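Local atomic coordinates of hydroquinone dioxygenase large subunit (Pseudomonas sp., PDB entry 4ZXA), a protein that forms, with a small subunit, an iron(II)-dependent hydroquinone 1,2-dioxygenase that opens the aromatic ring of hydroquinone. Residues 265-270 against 312-317. Residues are numbered along the deposited sequence; the frame is centred on the assembly and turned at random.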
ATOM      1  N   ILE E 265     -20.544  15.984  -3.690  1.00 26.51           N
ATOM      2  CA  ILE E 265     -21.114  16.204  -5.030  1.00 22.21           C
ATOM      3  C   ILE E 265     -20.014  16.094  -6.073  1.00 22.23           C
ATOM      4  O   ILE E 265     -19.144  16.972  -6.152  1.00 21.05           O
ATOM      5  CB  ILE E 265     -21.664  17.608  -5.209  1.00 23.24           C
ATOM      6  CG1 ILE E 265     -22.461  18.063  -3.981  1.00 30.51           C
ATOM      7  CG2 ILE E 265     -22.485  17.681  -6.497  1.00 23.38           C
ATOM      8  CD1 ILE E 265     -23.897  17.681  -3.993  1.00 32.56           C
ATOM      9  N   GLN E 266     -20.043  15.032  -6.874  1.00 19.04           N
ATOM     10  CA  GLN E 266     -18.976  14.799  -7.846  1.00 18.91           C
ATOM     11  C   GLN E 266     -19.150  15.710  -9.074  1.00 23.23           C
ATOM     12  O   GLN E 266     -20.156  15.630  -9.781  1.00 24.06           O
ATOM     13  CB  GLN E 266     -18.914  13.312  -8.233  1.00 19.87           C
ATOM     14  CG  GLN E 266     -17.714  12.915  -9.082  1.00 21.05           C
ATOM     15  CD  GLN E 266     -16.412  12.998  -8.309  1.00 22.43           C
ATOM     16  OE1 GLN E 266     -16.381  12.714  -7.116  1.00 29.61           O
ATOM     17  NE2 GLN E 266     -15.330  13.395  -8.981  1.00 22.18           N
ATOM     18  N   MET E 267     -18.179  16.583  -9.329  1.00 18.13           N
ATOM     19  CA  MET E 267     -18.371  17.597 -10.366  1.00 21.37           C
ATOM     20  C   MET E 267     -17.797  17.210 -11.725  1.00 20.93           C
ATOM     21  O   MET E 267     -18.371  17.551 -12.763  1.00 23.88           O
ATOM     22  CB  MET E 267     -17.857  18.971  -9.915  1.00 16.80           C
ATOM     23  CG  MET E 267     -18.742  19.616  -8.874  1.00 17.28           C
ATOM     24  SD  MET E 267     -18.241  21.288  -8.416  1.00 29.56           S
ATOM     25  CE  MET E 267     -16.510  21.044  -8.058  1.00 18.41           C
ATOM     26  N   SER E 268     -16.672  16.499 -11.720  1.00 19.63           N
ATOM     27  CA  SER E 268     -16.084  16.002 -12.961  1.00 22.34           C
ATOM     28  C   SER E 268     -15.571  14.582 -12.800  1.00 23.03           C
ATOM     29  O   SER E 268     -15.198  14.175 -11.705  1.00 25.65           O
ATOM     30  CB  SER E 268     -14.936  16.896 -13.421  1.00 24.59           C
ATOM     31  OG  SER E 268     -13.697  16.392 -12.966  1.00 23.11           O
ATOM     32  N   ASP E 269     -15.567  13.832 -13.897  1.00 21.07           N
ATOM     33  CA  ASP E 269     -14.983  12.504 -13.930  1.00 22.88           C
ATOM     34  C   ASP E 269     -15.654  11.543 -12.948  1.00 28.30           C
ATOM     35  O   ASP E 269     -16.886  11.524 -12.855  1.00 24.69           O
ATOM     36  CB  ASP E 269     -13.472  12.604 -13.731  1.00 18.15           C
ATOM     37  CG  ASP E 269     -12.820  13.448 -14.820  1.00 28.34           C
ATOM     38  OD1 ASP E 269     -12.762  12.967 -15.975  1.00 23.64           O
ATOM     39  OD2 ASP E 269     -12.398  14.600 -14.547  1.00 26.87           O
ATOM     40  N   GLU E 270     -14.862  10.741 -12.236  1.00 21.15           N
ATOM     41  CA  GLU E 270     -15.426   9.789 -11.289  1.00 22.19           C
ATOM     42  C   GLU E 270     -14.464   9.410 -10.180  1.00 21.55           C
ATOM     43  O   GLU E 270     -13.250   9.427 -10.368  1.00 19.55           O
ATOM     44  CB  GLU E 270     -15.944   8.526 -12.000  1.00 26.30           C
ATOM     45  CG  GLU E 270     -14.862   7.627 -12.614  1.00 23.10           C
ATOM     46  CD  GLU E 270     -15.415   6.308 -13.180  1.00 30.12           C
ATOM     47  OE1 GLU E 270     -16.652   6.157 -13.289  1.00 39.11           O
ATOM     48  OE2 GLU E 270     -14.609   5.412 -13.524  1.00 34.81           O
ATOM     49  N   MET E 312     -12.782  16.718 -10.146  1.00 17.45           N
ATOM     50  CA  MET E 312     -13.260  17.821  -9.340  1.00 18.78           C
ATOM     51  C   MET E 312     -14.339  17.313  -8.414  1.00 21.00           C
ATOM     52  O   MET E 312     -15.381  16.833  -8.871  1.00 22.01           O
ATOM     53  CB  MET E 312     -13.795  18.928 -10.232  1.00 20.59           C
ATOM     54  CG  MET E 312     -12.787  19.398 -11.265  1.00 18.19           C
ATOM     55  SD  MET E 312     -13.414  20.851 -12.124  1.00 25.29           S
ATOM     56  CE  MET E 312     -11.964  21.327 -13.081  1.00 22.74           C
ATOM     57  N   LEU E 313     -14.078  17.384  -7.113  1.00 15.98           N
ATOM     58  CA  LEU E 313     -15.042  16.921  -6.119  1.00 17.78           C
ATOM     59  C   LEU E 313     -15.450  18.065  -5.209  1.00 19.71           C
ATOM     60  O   LEU E 313     -14.614  18.810  -4.701  1.00 18.77           O
ATOM     61  CB  LEU E 313     -14.476  15.772  -5.272  1.00 21.29           C
ATOM     62  CG  LEU E 313     -15.302  15.381  -4.031  1.00 21.73           C
ATOM     63  CD1 LEU E 313     -16.652  14.794  -4.424  1.00 21.96           C
ATOM     64  CD2 LEU E 313     -14.563  14.388  -3.175  1.00 21.56           C
ATOM     65  N   MET E 314     -16.748  18.210  -5.002  1.00 22.65           N
ATOM     66  CA  MET E 314     -17.215  19.191  -4.046  1.00 22.23           C
ATOM     67  C   MET E 314     -17.528  18.515  -2.716  1.00 23.21           C
ATOM     68  O   MET E 314     -18.411  17.652  -2.652  1.00 24.06           O
ATOM     69  CB  MET E 314     -18.451  19.907  -4.574  1.00 22.20           C
ATOM     70  CG  MET E 314     -19.121  20.777  -3.521  1.00 23.23           C
ATOM     71  SD  MET E 314     -18.149  22.243  -3.158  1.00 24.96           S
ATOM     72  CE  MET E 314     -18.397  23.221  -4.639  1.00 23.22           C
ATOM     73  N   VAL E 315     -16.797  18.896  -1.665  1.00 21.03           N
ATOM     74  CA  VAL E 315     -17.100  18.444  -0.304  1.00 18.48           C
ATOM     75  C   VAL E 315     -17.888  19.539   0.417  1.00 21.31           C
ATOM     76  O   VAL E 315     -17.424  20.676   0.563  1.00 21.78           O
ATOM     77  CB  VAL E 315     -15.822  18.093   0.510  1.00 22.11           C
ATOM     78  CG1 VAL E 315     -16.203  17.563   1.900  1.00 19.57           C
ATOM     79  CG2 VAL E 315     -14.953  17.084  -0.240  1.00 18.29           C
ATOM     80  N   TRP E 316     -19.098  19.207   0.837  1.00 15.99           N
ATOM     81  CA  TRP E 316     -19.956  20.200   1.452  1.00 22.91           C
ATOM     82  C   TRP E 316     -19.944  20.022   2.981  1.00 24.07           C
ATOM     83  O   TRP E 316     -20.463  19.047   3.517  1.00 25.07           O
ATOM     84  CB  TRP E 316     -21.363  20.088   0.888  1.00 19.23           C
ATOM     85  CG  TRP E 316     -22.381  20.981   1.524  1.00 22.42           C
ATOM     86  CD1 TRP E 316     -22.219  22.281   1.934  1.00 23.79           C
ATOM     87  CD2 TRP E 316     -23.737  20.630   1.822  1.00 20.74           C
ATOM     88  NE1 TRP E 316     -23.403  22.761   2.464  1.00 20.23           N
ATOM     89  CE2 TRP E 316     -24.346  21.763   2.409  1.00 19.93           C
ATOM     90  CE3 TRP E 316     -24.494  19.464   1.662  1.00 22.56           C
ATOM     91  CZ2 TRP E 316     -25.672  21.760   2.826  1.00 18.12           C
ATOM     92  CZ3 TRP E 316     -25.817  19.465   2.081  1.00 23.03           C
ATOM     93  CH2 TRP E 316     -26.389  20.608   2.659  1.00 20.57           C
ATOM     94  N   GLU E 317     -19.338  20.973   3.675  1.00 20.63           N
ATOM     95  CA  GLU E 317     -19.134  20.833   5.104  1.00 26.53           C
ATOM     96  C   GLU E 317     -20.099  21.686   5.905  1.00 25.87           C
ATOM     97  O   GLU E 317     -20.661  22.666   5.398  1.00 25.62           O
ATOM     98  CB  GLU E 317     -17.693  21.188   5.468  1.00 22.90           C
ATOM     99  CG  GLU E 317     -16.675  20.138   5.031  1.00 27.78           C
ATOM    100  CD  GLU E 317     -15.260  20.500   5.448  1.00 31.16           C
ATOM    101  OE1 GLU E 317     -15.103  21.470   6.224  1.00 34.44           O
ATOM    102  OE2 GLU E 317     -14.307  19.829   4.990  1.00 33.07           O
TER
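Met-312 O is gripped by two consecutive backbone amides: Met-267 N at 2.8 Å and Ser-268 N at 3.1 Å, the latter in the carbonyl plane on a lone pair. At the same edge of the strand, Met-312 N donates to Ser-268 OG (3.0 Å). That hydroxyl in turn donates to Asp-269 OD2, which it meets on the anti side, 34° out of the carboxylate plane; Lys-309 forms a salt bridge with the same oxygen. Before the turn the pairing is regular antiparallel, with Ile-265 and Met-314 as a hydrogen-bonded pair joined in both directions. Strands 262-266 and 310-318 are neighbours in an antiparallel sheet of the cupin fold, and where 262-266 ends the serine hydroxyl takes the place of a main-chain acceptor. On one face Gln-266 and Leu-313 cross at about a right angle, OE1 of the glutamine 3.4 Å from Leu-313 CD1. With chi2 bent to 69°, the Gln-266 amide reaches on to the loop, where NE2 donates almost straight to Ser-268 O (2.8 Å), with that oxygen in the amide plane, which fixes the amide's rotation. The leucine side chain lies about 4 Å from bound 4-hydroxybenzonitrile. On the opposite face Ile-265 CB packs against Met-314 CB (4.0 Å), while Met-267, bent at chi3, brings CE to 4.1 Å from Met-312 CB. Leu-223 of helix 219-224 touches both Met-267 and Met-312, and Phe-14 of the small subunit packs on Ser-268 and Met-312.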